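Local coordinates for protein eukaryotic translation initiation factor 2A (Schizosaccharomyces pombe, PDB 3WJ9) that probably directs initiator methionyl-tRNA to 40S ribosomal subunits in a codon-dependent manner during the early steps of translating a few specific mRNAs, at residues 170-175 and 218-223; 228-233 and 272-277; 166-171 and 181-186. All coordinates share one frame; numbering follows the deposited sequence.

Interaction 1: residues 170-175 and 218-223; sequences DFALSP and VQFKWN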
ATOM      1  N   ASP A 170     -12.718   2.024  12.114  1.00 91.52           N
ATOM      2  CA  ASP A 170     -12.035   2.044  10.816  1.00 89.69           C
ATOM      3  C   ASP A 170     -12.924   1.592   9.654  1.00 76.90           C
ATOM      4  O   ASP A 170     -13.951   0.948   9.857  1.00 79.31           O
ATOM      5  CB  ASP A 170     -10.786   1.159  10.860  1.00102.14           C
ATOM      6  CG  ASP A 170      -9.922   1.426  12.072  1.00103.79           C
ATOM      7  OD1 ASP A 170      -9.974   2.558  12.597  1.00101.55           O
ATOM      8  OD2 ASP A 170      -9.189   0.506  12.500  1.00 91.46           O
ATOM      9  N   PHE A 171     -12.505   1.931   8.436  1.00 73.02           N
ATOM     10  CA  PHE A 171     -13.244   1.598   7.216  1.00 61.32           C
ATOM     11  C   PHE A 171     -12.293   1.324   6.046  1.00 57.47           C
ATOM     12  O   PHE A 171     -11.097   1.584   6.147  1.00 60.98           O
ATOM     13  CB  PHE A 171     -14.196   2.737   6.851  1.00 65.98           C
ATOM     14  CG  PHE A 171     -13.513   3.890   6.175  1.00 62.94           C
ATOM     15  CD1 PHE A 171     -12.641   4.698   6.880  1.00 69.71           C
ATOM     16  CD2 PHE A 171     -13.737   4.164   4.836  1.00 52.31           C
ATOM     17  CE1 PHE A 171     -12.001   5.756   6.266  1.00 61.84           C
ATOM     18  CE2 PHE A 171     -13.102   5.224   4.218  1.00 50.97           C
ATOM     19  CZ  PHE A 171     -12.232   6.022   4.934  1.00 57.72           C
ATOM     20  N   ALA A 172     -12.829   0.812   4.939  1.00 46.15           N
ATOM     21  CA  ALA A 172     -12.032   0.573   3.735  1.00 40.32           C
ATOM     22  C   ALA A 172     -12.901   0.533   2.479  1.00 46.87           C
ATOM     23  O   ALA A 172     -13.885  -0.202   2.422  1.00 57.29           O
ATOM     24  CB  ALA A 172     -11.242  -0.724   3.867  1.00 54.03           C
ATOM     25  N   LEU A 173     -12.525   1.320   1.476  1.00 38.16           N
ATOM     26  CA  LEU A 173     -13.288   1.410   0.231  1.00 35.42           C
ATOM     27  C   LEU A 173     -13.087   0.191  -0.667  1.00 46.94           C
ATOM     28  O   LEU A 173     -12.260  -0.674  -0.377  1.00 68.15           O
ATOM     29  CB  LEU A 173     -12.906   2.679  -0.536  1.00 48.05           C
ATOM     30  CG  LEU A 173     -13.825   3.893  -0.392  1.00 47.36           C
ATOM     31  CD1 LEU A 173     -14.131   4.163   1.068  1.00 55.35           C
ATOM     32  CD2 LEU A 173     -13.197   5.118  -1.036  1.00 50.36           C
ATOM     33  N   SER A 174     -13.850   0.131  -1.756  1.00 51.22           N
ATOM     34  CA  SER A 174     -13.714  -0.941  -2.737  1.00 51.25           C
ATOM     35  C   SER A 174     -13.118  -0.412  -4.040  1.00 61.04           C
ATOM     36  O   SER A 174     -13.541   0.630  -4.542  1.00 72.67           O
ATOM     37  CB  SER A 174     -15.070  -1.602  -3.003  1.00 52.66           C
ATOM     38  OG  SER A 174     -14.992  -2.534  -4.068  1.00 69.19           O
ATOM     39  N   PRO A 175     -12.131  -1.135  -4.592  1.00 50.53           N
ATOM     40  CA  PRO A 175     -11.472  -0.742  -5.840  1.00 48.64           C
ATOM     41  C   PRO A 175     -12.123  -1.365  -7.073  1.00 57.76           C
ATOM     42  O   PRO A 175     -11.497  -1.449  -8.128  1.00 64.26           O
ATOM     43  CB  PRO A 175     -10.044  -1.264  -5.652  1.00 59.18           C
ATOM     44  CG  PRO A 175     -10.157  -2.387  -4.623  1.00 43.43           C
ATOM     45  CD  PRO A 175     -11.558  -2.377  -4.051  1.00 50.24           C
ATOM     46  N   VAL A 218      -9.221  -4.617  13.526  1.00 61.85           N
ATOM     47  CA  VAL A 218      -9.622  -5.303  12.303  1.00 65.45           C
ATOM     48  C   VAL A 218      -8.626  -5.003  11.182  1.00 65.21           C
ATOM     49  O   VAL A 218      -7.789  -4.109  11.310  1.00 65.58           O
ATOM     50  CB  VAL A 218     -11.046  -4.886  11.866  1.00 64.54           C
ATOM     51  CG1 VAL A 218     -11.000  -3.605  11.051  1.00 64.21           C
ATOM     52  CG2 VAL A 218     -11.721  -6.002  11.083  1.00 62.41           C
ATOM     53  N   GLN A 219      -8.709  -5.760  10.091  1.00 53.67           N
ATOM     54  CA  GLN A 219      -7.896  -5.498   8.909  1.00 38.35           C
ATOM     55  C   GLN A 219      -8.648  -5.911   7.647  1.00 53.21           C
ATOM     56  O   GLN A 219      -9.057  -7.063   7.507  1.00 63.63           O
ATOM     57  CB  GLN A 219      -6.555  -6.231   9.001  1.00 55.34           C
ATOM     58  CG  GLN A 219      -5.538  -5.810   7.957  1.00 56.89           C
ATOM     59  CD  GLN A 219      -4.122  -6.189   8.345  1.00 59.50           C
ATOM     60  OE1 GLN A 219      -3.883  -6.693   9.441  1.00 58.07           O
ATOM     61  NE2 GLN A 219      -3.173  -5.941   7.448  1.00 50.91           N
ATOM     62  N   PHE A 220      -8.834  -4.963   6.732  1.00 55.27           N
ATOM     63  CA  PHE A 220      -9.565  -5.220   5.495  1.00 49.50           C
ATOM     64  C   PHE A 220      -8.627  -5.469   4.322  1.00 56.56           C
ATOM     65  O   PHE A 220      -7.548  -4.883   4.245  1.00 52.57           O
ATOM     66  CB  PHE A 220     -10.498  -4.052   5.171  1.00 65.90           C
ATOM     67  CG  PHE A 220     -11.798  -4.091   5.918  1.00 67.92           C
ATOM     68  CD1 PHE A 220     -12.704  -5.113   5.702  1.00 62.68           C
ATOM     69  CD2 PHE A 220     -12.118  -3.102   6.832  1.00 54.68           C
ATOM     70  CE1 PHE A 220     -13.902  -5.153   6.383  1.00 63.29           C
ATOM     71  CE2 PHE A 220     -13.316  -3.136   7.517  1.00 54.60           C
ATOM     72  CZ  PHE A 220     -14.210  -4.163   7.293  1.00 61.38           C
ATOM     73  N   LYS A 221      -9.048  -6.332   3.404  1.00 43.06           N
ATOM     74  CA  LYS A 221      -8.235  -6.652   2.236  1.00 40.98           C
ATOM     75  C   LYS A 221      -9.083  -6.969   1.007  1.00 52.15           C
ATOM     76  O   LYS A 221      -9.287  -8.135   0.669  1.00 54.53           O
ATOM     77  CB  LYS A 221      -7.307  -7.830   2.540  1.00 49.33           C
ATOM     78  CG  LYS A 221      -5.857  -7.595   2.161  1.00 51.76           C
ATOM     79  CD  LYS A 221      -4.993  -7.389   3.394  1.00 46.94           C
ATOM     80  CE  LYS A 221      -3.566  -7.036   3.021  1.00 45.75           C
ATOM     81  NZ  LYS A 221      -2.699  -6.901   4.221  1.00 46.27           N
ATOM     82  N   TRP A 222      -9.573  -5.925   0.342  1.00 46.48           N
ATOM     83  CA  TRP A 222     -10.283  -6.089  -0.924  1.00 36.78           C
ATOM     84  C   TRP A 222      -9.329  -6.619  -1.995  1.00 43.15           C
ATOM     85  O   TRP A 222      -8.109  -6.512  -1.855  1.00 54.66           O
ATOM     86  CB  TRP A 222     -10.902  -4.762  -1.385  1.00 51.97           C
ATOM     87  CG  TRP A 222     -12.210  -4.405  -0.733  1.00 58.33           C
ATOM     88  CD1 TRP A 222     -12.396  -3.580   0.339  1.00 61.03           C
ATOM     89  CD2 TRP A 222     -13.516  -4.846  -1.126  1.00 57.62           C
ATOM     90  NE1 TRP A 222     -13.732  -3.486   0.641  1.00 56.12           N
ATOM     91  CE2 TRP A 222     -14.443  -4.257  -0.244  1.00 62.03           C
ATOM     92  CE3 TRP A 222     -13.993  -5.684  -2.137  1.00 56.14           C
ATOM     93  CZ2 TRP A 222     -15.813  -4.479  -0.339  1.00 63.15           C
ATOM     94  CZ3 TRP A 222     -15.353  -5.909  -2.227  1.00 56.45           C
ATOM     95  CH2 TRP A 222     -16.247  -5.306  -1.336  1.00 65.10           C
ATOM     96  N   ASN A 223      -9.881  -7.196  -3.058  1.00 39.44           N
ATOM     97  CA  ASN A 223      -9.073  -7.583  -4.209  1.00 54.12           C
ATOM     98  C   ASN A 223      -9.280  -6.596  -5.354  1.00 53.47           C
ATOM     99  O   ASN A 223     -10.193  -5.770  -5.299  1.00 52.39           O
ATOM    100  CB  ASN A 223      -9.399  -9.013  -4.655  1.00 52.21           C
ATOM    101  CG  ASN A 223     -10.889  -9.265  -4.798  1.00 57.91           C
ATOM    102  OD1 ASN A 223     -11.695  -8.763  -4.018  1.00 59.18           O
ATOM    103  ND2 ASN A 223     -11.262 -10.052  -5.802  1.00 61.67           N
TER
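Trp222 meets Ser174 through a CH-pi contact, the one such contact identified between residues 170-175 and 218-223. Ser174 CB stands 3.9 Å from the centroid of the six-membered ring of Trp222 and only 11° off its normal, so it lies squarely over the indole face. Ser174 OG covers the same face on its CE3-CZ3 side, 3.8 Å from Trp222 CE3. The indole reaches this position because Trp222 CG is anti to its own carbonyl carbon (chi1 -81°), which swings the ring across to the neighbouring strand.

Apolar contacts extend the interface in both directions. Ala172 CB rests 3.7 Å from Phe220 CB and 3.9 Å from Phe220 CD2, approaching the ring obliquely, while Pro175 CD packs at 3.6 Å against Trp222 CB. Pro175 CG continues onto the backbone, 3.5 Å from Asn223 O.

Polar contact is nearly absent. No hydrogen bond crosses between the segments: Leu173 O is 3.3 Å from Trp222 NE1, but the angle is poor. Backbone hydrogen bonds stay within each sheet, Ala172 pairing with Ala182 and Lys221 with Leu230. Phe171 and Leu173 turn the other way, onto Ala140 of strand 138-143.

The two strands run parallel, at 6° with their axes 7.9 Å apart, too far for shared backbone bonds. Each is the first strand of its own antiparallel sheet. Parallel first strands of successive sheets, joined across the gap mainly by side chains and with no hydrogen bond between them, are the signature of adjacent blades in a beta-propeller, the fold of this part of the longer factor.

Interaction 2: residues 228-233 and 272-277; sequences SLLVLT and HDVCWN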
ATOM      1  N   SER A 228     -14.815  -9.448  -3.564  1.00 58.44           N
ATOM      2  CA  SER A 228     -14.537 -10.233  -2.366  1.00 53.99           C
ATOM      3  C   SER A 228     -13.734  -9.432  -1.345  1.00 49.85           C
ATOM      4  O   SER A 228     -13.071  -8.462  -1.699  1.00 55.73           O
ATOM      5  CB  SER A 228     -13.793 -11.510  -2.742  1.00 62.99           C
ATOM      6  OG  SER A 228     -14.567 -12.306  -3.623  1.00 66.36           O
ATOM      7  N   LEU A 229     -13.783  -9.837  -0.079  1.00 45.04           N
ATOM      8  CA  LEU A 229     -13.142  -9.046   0.968  1.00 42.62           C
ATOM      9  C   LEU A 229     -12.698  -9.852   2.189  1.00 52.67           C
ATOM     10  O   LEU A 229     -13.527 -10.386   2.931  1.00 70.78           O
ATOM     11  CB  LEU A 229     -14.086  -7.932   1.420  1.00 48.42           C
ATOM     12  CG  LEU A 229     -13.664  -7.165   2.670  1.00 52.27           C
ATOM     13  CD1 LEU A 229     -12.399  -6.359   2.417  1.00 54.21           C
ATOM     14  CD2 LEU A 229     -14.798  -6.278   3.126  1.00 59.61           C
ATOM     15  N   LEU A 230     -11.386  -9.907   2.400  1.00 51.36           N
ATOM     16  CA  LEU A 230     -10.811 -10.571   3.566  1.00 44.64           C
ATOM     17  C   LEU A 230     -10.887  -9.687   4.809  1.00 43.74           C
ATOM     18  O   LEU A 230     -10.666  -8.476   4.739  1.00 54.99           O
ATOM     19  CB  LEU A 230      -9.357 -10.955   3.298  1.00 56.70           C
ATOM     20  CG  LEU A 230      -9.097 -12.034   2.250  1.00 41.20           C
ATOM     21  CD1 LEU A 230      -7.607 -12.204   2.023  1.00 44.54           C
ATOM     22  CD2 LEU A 230      -9.721 -13.351   2.671  1.00 52.91           C
ATOM     23  N   VAL A 231     -11.194 -10.303   5.947  1.00 42.89           N
ATOM     24  CA  VAL A 231     -11.308  -9.591   7.217  1.00 48.76           C
ATOM     25  C   VAL A 231     -10.454 -10.275   8.285  1.00 55.23           C
ATOM     26  O   VAL A 231     -10.478 -11.495   8.419  1.00 50.96           O
ATOM     27  CB  VAL A 231     -12.774  -9.521   7.694  1.00 56.71           C
ATOM     28  CG1 VAL A 231     -12.887  -8.662   8.942  1.00 55.80           C
ATOM     29  CG2 VAL A 231     -13.674  -8.974   6.591  1.00 38.67           C
ATOM     30  N   LEU A 232      -9.696  -9.490   9.044  1.00 51.88           N
ATOM     31  CA  LEU A 232      -8.781 -10.053  10.034  1.00 57.00           C
ATOM     32  C   LEU A 232      -8.985  -9.468  11.428  1.00 75.43           C
ATOM     33  O   LEU A 232      -8.780  -8.276  11.643  1.00 77.97           O
ATOM     34  CB  LEU A 232      -7.332  -9.836   9.597  1.00 66.20           C
ATOM     35  CG  LEU A 232      -6.247 -10.363  10.541  1.00 69.09           C
ATOM     36  CD1 LEU A 232      -6.301 -11.881  10.636  1.00 77.51           C
ATOM     37  CD2 LEU A 232      -4.869  -9.894  10.097  1.00 64.37           C
ATOM     38  N   THR A 233      -9.377 -10.316  12.372  1.00 68.80           N
ATOM     39  CA  THR A 233      -9.525  -9.899  13.762  1.00 89.80           C
ATOM     40  C   THR A 233      -8.185  -9.976  14.480  1.00101.11           C
ATOM     41  O   THR A 233      -7.563 -11.033  14.553  1.00105.80           O
ATOM     42  CB  THR A 233     -10.566 -10.759  14.508  1.00 87.64           C
ATOM     43  OG1 THR A 233     -11.877 -10.239  14.252  1.00 84.61           O
ATOM     44  CG2 THR A 233     -10.320 -10.738  16.012  1.00 65.50           C
ATOM     45  N   HIS A 272       1.434 -14.357   9.449  1.00 49.05           N
ATOM     46  CA  HIS A 272       2.537 -13.427   9.224  1.00 42.88           C
ATOM     47  C   HIS A 272       2.263 -12.484   8.057  1.00 39.92           C
ATOM     48  O   HIS A 272       2.726 -11.345   8.048  1.00 47.46           O
ATOM     49  CB  HIS A 272       3.841 -14.197   8.984  1.00 36.48           C
ATOM     50  CG  HIS A 272       4.335 -14.943  10.186  1.00 37.44           C
ATOM     51  ND1 HIS A 272       5.064 -14.343  11.189  1.00 46.98           N
ATOM     52  CD2 HIS A 272       4.196 -16.241  10.547  1.00 42.38           C
ATOM     53  CE1 HIS A 272       5.358 -15.239  12.115  1.00 54.74           C
ATOM     54  NE2 HIS A 272       4.842 -16.399  11.751  1.00 45.24           N
ATOM     55  N   ASP A 273       1.499 -12.957   7.079  1.00 33.03           N
ATOM     56  CA  ASP A 273       1.191 -12.148   5.907  1.00 41.16           C
ATOM     57  C   ASP A 273      -0.100 -12.606   5.234  1.00 42.41           C
ATOM     58  O   ASP A 273      -0.392 -13.798   5.177  1.00 32.46           O
ATOM     59  CB  ASP A 273       2.349 -12.204   4.909  1.00 35.39           C
ATOM     60  CG  ASP A 273       2.517 -10.912   4.136  1.00 44.20           C
ATOM     61  OD1 ASP A 273       1.514 -10.195   3.947  1.00 60.48           O
ATOM     62  OD2 ASP A 273       3.657 -10.609   3.724  1.00 58.00           O
ATOM     63  N   VAL A 274      -0.880 -11.652   4.741  1.00 41.21           N
ATOM     64  CA  VAL A 274      -2.079 -11.965   3.969  1.00 39.07           C
ATOM     65  C   VAL A 274      -2.048 -11.173   2.662  1.00 44.22           C
ATOM     66  O   VAL A 274      -1.827  -9.964   2.671  1.00 49.66           O
ATOM     67  CB  VAL A 274      -3.371 -11.650   4.754  1.00 53.51           C
ATOM     68  CG1 VAL A 274      -4.572 -12.257   4.057  1.00 35.61           C
ATOM     69  CG2 VAL A 274      -3.274 -12.178   6.180  1.00 38.69           C
ATOM     70  N   CYS A 275      -2.254 -11.855   1.539  1.00 35.80           N
ATOM     71  CA  CYS A 275      -2.084 -11.218   0.235  1.00 46.15           C
ATOM     72  C   CYS A 275      -2.965 -11.831  -0.854  1.00 51.19           C
ATOM     73  O   CYS A 275      -3.016 -13.050  -1.012  1.00 50.20           O
ATOM     74  CB  CYS A 275      -0.615 -11.296  -0.190  1.00 36.48           C
ATOM     75  SG  CYS A 275      -0.191 -10.312  -1.645  1.00 57.10           S
ATOM     76  N   TRP A 276      -3.656 -10.972  -1.600  1.00 54.93           N
ATOM     77  CA  TRP A 276      -4.437 -11.403  -2.755  1.00 48.78           C
ATOM     78  C   TRP A 276      -3.528 -11.647  -3.953  1.00 49.98           C
ATOM     79  O   TRP A 276      -2.327 -11.395  -3.890  1.00 49.78           O
ATOM     80  CB  TRP A 276      -5.495 -10.355  -3.118  1.00 52.92           C
ATOM     81  CG  TRP A 276      -6.695 -10.348  -2.224  1.00 56.84           C
ATOM     82  CD1 TRP A 276      -6.890  -9.574  -1.119  1.00 54.66           C
ATOM     83  CD2 TRP A 276      -7.876 -11.146  -2.369  1.00 51.37           C
ATOM     84  NE1 TRP A 276      -8.116  -9.844  -0.562  1.00 55.06           N
ATOM     85  CE2 TRP A 276      -8.741 -10.804  -1.312  1.00 56.24           C
ATOM     86  CE3 TRP A 276      -8.283 -12.116  -3.289  1.00 64.75           C
ATOM     87  CZ2 TRP A 276      -9.989 -11.401  -1.149  1.00 55.06           C
ATOM     88  CZ3 TRP A 276      -9.522 -12.705  -3.125  1.00 70.23           C
ATOM     89  CH2 TRP A 276     -10.360 -12.346  -2.063  1.00 59.78           C
ATOM     90  N   ASN A 277      -4.102 -12.141  -5.045  1.00 44.46           N
ATOM     91  CA  ASN A 277      -3.376 -12.224  -6.306  1.00 53.37           C
ATOM     92  C   ASN A 277      -3.830 -11.104  -7.231  1.00 53.06           C
ATOM     93  O   ASN A 277      -4.968 -10.644  -7.143  1.00 50.01           O
ATOM     94  CB  ASN A 277      -3.582 -13.584  -6.976  1.00 52.31           C
ATOM     95  CG  ASN A 277      -2.468 -13.937  -7.939  1.00 61.85           C
ATOM     96  OD1 ASN A 277      -1.753 -13.064  -8.429  1.00 68.50           O
ATOM     97  ND2 ASN A 277      -2.311 -15.228  -8.212  1.00 60.51           N
TER
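Leu230 and Val274 mark the closest pairing of strands 228-233 and 272-276, which run antiparallel at 174° with axes 9.5 Å apart, a spacing that no backbone hydrogen bond bridges. This is a blade-to-blade interface of the beta-propeller: strand 228-233 is the second strand of one sheet, and 272-276 belongs to the first strand of the next, within the second WD repeat.

Leu230 does most of the work from its side. With CG anti to the carbonyl carbon (chi1 -67°), its branch projects across the gap, where CD1 lies 3.7 Å from Val274 CG1. The same methyl sits 3.4 Å off the plane of the Trp276 indole, displaced toward the rim, while Leu230 CG approaches Trp276 CZ2 at 3.6 Å. Leucine thus wedges between valine and tryptophan, and the contact is buried.

The polar groups find their partners outside the two segments. Ser228 OG is hydrogen-bonded to Asn299 OD1, and Trp276 NE1 to Lys221 O on the strand beside 228-233, a bond modelled rather short. Further along that ring, Trp276 CH2 meets the serine methylene, Ser228 CB, at 3.6 Å.

Interaction 3: residues 166-171 and 181-186; sequences EGISDF and VAVFIP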
ATOM      1  N   GLU A 166     -23.223   3.983  13.464  1.00100.27           N
ATOM      2  CA  GLU A 166     -22.607   4.727  14.558  1.00 82.47           C
ATOM      3  C   GLU A 166     -21.455   3.951  15.195  1.00 73.93           C
ATOM      4  O   GLU A 166     -21.439   2.719  15.178  1.00 70.46           O
ATOM      5  CB  GLU A 166     -23.672   5.070  15.610  1.00 81.76           C
ATOM      6  CG  GLU A 166     -23.149   5.614  16.937  1.00 95.29           C
ATOM      7  CD  GLU A 166     -24.192   6.409  17.705  1.00110.82           C
ATOM      8  OE1 GLU A 166     -25.299   6.617  17.166  1.00101.48           O
ATOM      9  OE2 GLU A 166     -23.909   6.811  18.855  1.00102.21           O
ATOM     10  N   GLY A 167     -20.490   4.683  15.744  1.00 79.44           N
ATOM     11  CA  GLY A 167     -19.393   4.078  16.472  1.00 83.00           C
ATOM     12  C   GLY A 167     -18.387   3.416  15.557  1.00 85.25           C
ATOM     13  O   GLY A 167     -17.858   2.358  15.875  1.00 86.89           O
ATOM     14  N   ILE A 168     -18.130   4.042  14.414  1.00 81.21           N
ATOM     15  CA  ILE A 168     -17.145   3.536  13.464  1.00 87.66           C
ATOM     16  C   ILE A 168     -15.716   3.774  13.930  1.00 94.60           C
ATOM     17  O   ILE A 168     -15.323   4.916  14.172  1.00 97.59           O
ATOM     18  CB  ILE A 168     -17.288   4.202  12.081  1.00 87.03           C
ATOM     19  CG1 ILE A 168     -18.640   3.870  11.448  1.00 84.11           C
ATOM     20  CG2 ILE A 168     -16.132   3.791  11.178  1.00 96.67           C
ATOM     21  CD1 ILE A 168     -19.078   4.874  10.390  1.00101.76           C
ATOM     22  N   SER A 169     -14.904   2.715  13.985  1.00 88.13           N
ATOM     23  CA  SER A 169     -13.470   2.862  14.291  1.00 95.97           C
ATOM     24  C   SER A 169     -12.532   2.936  13.067  1.00102.17           C
ATOM     25  O   SER A 169     -11.666   3.806  12.995  1.00110.76           O
ATOM     26  CB  SER A 169     -13.010   1.742  15.226  1.00101.58           C
ATOM     27  OG  SER A 169     -11.597   1.654  15.257  1.00113.53           O
ATOM     28  N   ASP A 170     -12.718   2.024  12.114  1.00 91.52           N
ATOM     29  CA  ASP A 170     -12.035   2.044  10.816  1.00 89.69           C
ATOM     30  C   ASP A 170     -12.924   1.592   9.654  1.00 76.90           C
ATOM     31  O   ASP A 170     -13.951   0.948   9.857  1.00 79.31           O
ATOM     32  CB  ASP A 170     -10.786   1.159  10.860  1.00102.14           C
ATOM     33  CG  ASP A 170      -9.922   1.426  12.072  1.00103.79           C
ATOM     34  OD1 ASP A 170      -9.974   2.558  12.597  1.00101.55           O
ATOM     35  OD2 ASP A 170      -9.189   0.506  12.500  1.00 91.46           O
ATOM     36  N   PHE A 171     -12.505   1.931   8.436  1.00 73.02           N
ATOM     37  CA  PHE A 171     -13.244   1.598   7.216  1.00 61.32           C
ATOM     38  C   PHE A 171     -12.293   1.324   6.046  1.00 57.47           C
ATOM     39  O   PHE A 171     -11.097   1.584   6.147  1.00 60.98           O
ATOM     40  CB  PHE A 171     -14.196   2.737   6.851  1.00 65.98           C
ATOM     41  CG  PHE A 171     -13.513   3.890   6.175  1.00 62.94           C
ATOM     42  CD1 PHE A 171     -12.641   4.698   6.880  1.00 69.71           C
ATOM     43  CD2 PHE A 171     -13.737   4.164   4.836  1.00 52.31           C
ATOM     44  CE1 PHE A 171     -12.001   5.756   6.266  1.00 61.84           C
ATOM     45  CE2 PHE A 171     -13.102   5.224   4.218  1.00 50.97           C
ATOM     46  CZ  PHE A 171     -12.232   6.022   4.934  1.00 57.72           C
ATOM     47  N   VAL A 181     -18.303   0.135  -0.102  1.00 50.16           N
ATOM     48  CA  VAL A 181     -17.579   0.434   1.131  1.00 43.71           C
ATOM     49  C   VAL A 181     -17.603  -0.752   2.096  1.00 55.30           C
ATOM     50  O   VAL A 181     -18.517  -1.576   2.056  1.00 64.60           O
ATOM     51  CB  VAL A 181     -18.172   1.672   1.841  1.00 38.08           C
ATOM     52  CG1 VAL A 181     -17.170   2.263   2.825  1.00 41.24           C
ATOM     53  CG2 VAL A 181     -18.592   2.718   0.826  1.00 56.00           C
ATOM     54  N   ALA A 182     -16.582  -0.834   2.947  1.00 59.17           N
ATOM     55  CA  ALA A 182     -16.526  -1.800   4.040  1.00 52.68           C
ATOM     56  C   ALA A 182     -16.105  -1.082   5.319  1.00 56.52           C
ATOM     57  O   ALA A 182     -15.126  -0.335   5.316  1.00 62.12           O
ATOM     58  CB  ALA A 182     -15.565  -2.920   3.716  1.00 57.43           C
ATOM     59  N   VAL A 183     -16.848  -1.298   6.404  1.00 61.68           N
ATOM     60  CA  VAL A 183     -16.669  -0.524   7.635  1.00 67.34           C
ATOM     61  C   VAL A 183     -16.586  -1.435   8.874  1.00 60.92           C
ATOM     62  O   VAL A 183     -17.011  -2.589   8.825  1.00 62.56           O
ATOM     63  CB  VAL A 183     -17.824   0.498   7.807  1.00 78.28           C
ATOM     64  CG1 VAL A 183     -17.463   1.562   8.820  1.00 77.85           C
ATOM     65  CG2 VAL A 183     -18.164   1.158   6.476  1.00 95.64           C
ATOM     66  N   PHE A 184     -16.036  -0.922   9.975  1.00 61.22           N
ATOM     67  CA  PHE A 184     -15.865  -1.711  11.199  1.00 69.04           C
ATOM     68  C   PHE A 184     -16.203  -0.934  12.476  1.00 83.15           C
ATOM     69  O   PHE A 184     -15.926   0.260  12.582  1.00 73.71           O
ATOM     70  CB  PHE A 184     -14.429  -2.238  11.281  1.00 81.07           C
ATOM     71  CG  PHE A 184     -14.125  -2.991  12.549  1.00 82.49           C
ATOM     72  CD1 PHE A 184     -14.541  -4.300  12.707  1.00 78.58           C
ATOM     73  CD2 PHE A 184     -13.412  -2.392  13.572  1.00 85.21           C
ATOM     74  CE1 PHE A 184     -14.262  -4.997  13.865  1.00 81.98           C
ATOM     75  CE2 PHE A 184     -13.129  -3.086  14.734  1.00 88.60           C
ATOM     76  CZ  PHE A 184     -13.554  -4.389  14.880  1.00 91.06           C
ATOM     77  N   ILE A 185     -16.791  -1.630  13.447  1.00 90.92           N
ATOM     78  CA  ILE A 185     -17.191  -1.036  14.723  1.00 83.93           C
ATOM     79  C   ILE A 185     -16.509  -1.748  15.890  1.00 84.46           C
ATOM     80  O   ILE A 185     -16.691  -2.947  16.070  1.00 71.47           O
ATOM     81  CB  ILE A 185     -18.727  -1.100  14.922  1.00 75.28           C
ATOM     82  CG1 ILE A 185     -19.457  -0.457  13.739  1.00 77.63           C
ATOM     83  CG2 ILE A 185     -19.136  -0.463  16.245  1.00 68.89           C
ATOM     84  CD1 ILE A 185     -19.917  -1.450  12.689  1.00 68.48           C
ATOM     85  N   PRO A 186     -15.728  -1.008  16.695  1.00 96.46           N
ATOM     86  CA  PRO A 186     -14.942  -1.624  17.770  1.00 99.02           C
ATOM     87  C   PRO A 186     -15.816  -2.100  18.927  1.00 94.27           C
ATOM     88  O   PRO A 186     -16.927  -1.602  19.103  1.00 88.59           O
ATOM     89  CB  PRO A 186     -14.016  -0.491  18.212  1.00 93.20           C
ATOM     90  CG  PRO A 186     -14.806   0.739  17.952  1.00102.54           C
ATOM     91  CD  PRO A 186     -15.618   0.460  16.710  1.00101.97           C
TER
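Ser169 and Phe184 begin the backbone pairing of this beta hairpin, formed by the first two strands of a propeller blade. Ser169 N donates to Phe184 O over 3.0 Å at a fairly straight 153°, and the donor is tilted 17° from the carbonyl plane. Phe184 N answers by donating to Asp170 O at 2.8 Å, with a more bent angle at the hydrogen. Beyond them, Phe171 and Val183 form an antiparallel non-hydrogen-bonded pair.

Beside these bonds, apolar side chains cluster on the face that carries Phe171 and Val183. Val183 CG1, anti to its backbone N (chi1 -163°), reaches Ile168 CG2 at 3.5 Å and touches Ile168 CG1 and CD1 as well. It also lies 4.0 Å from Phe171 CB, so one methyl spans two residues of the facing segment. An alanine in place of Ile168 would probably leave a gap beside Val183 CG1 and lose the contact with Leu142 of the preceding blade.

At the open end of the hairpin, Ser169 CB packs on the Pro186 ring, while the carbonyl oxygen of Gly167, a residue with positive phi, lies beside the side chains of Ile185 and Pro186.

The chemistry divides in two: main-chain hydrogen bonds, one of them bent, join Ser169 and Asp170 to Phe184, and apolar contacts of Ile168, Phe171 and Val183 gather on one face.

Interactions 1 and 3 share Asp170 and Phe171 on strand 170-173, with centres about 10 Å apart: 166-171/181-186 pairs that strand within its own blade, and 170-175/218-223 packs it on the next. Phe220 and Trp222 also reach past the first strand to the second, Phe220 CZ lying 3.6 Å from Val183 O. Interaction 2 carries the same succession one blade further. Its centre is about 9 Å from that of interaction 1, and a probable backbone hydrogen bond, Leu232 N to Gln219 O at 2.9 Å, joins them inside the blade they share. Interactions 2 and 3 lie about 17 Å apart, yet Leu229 CD2 still touches Ala182 CB at 3.5 Å. Together they trace three consecutive blades.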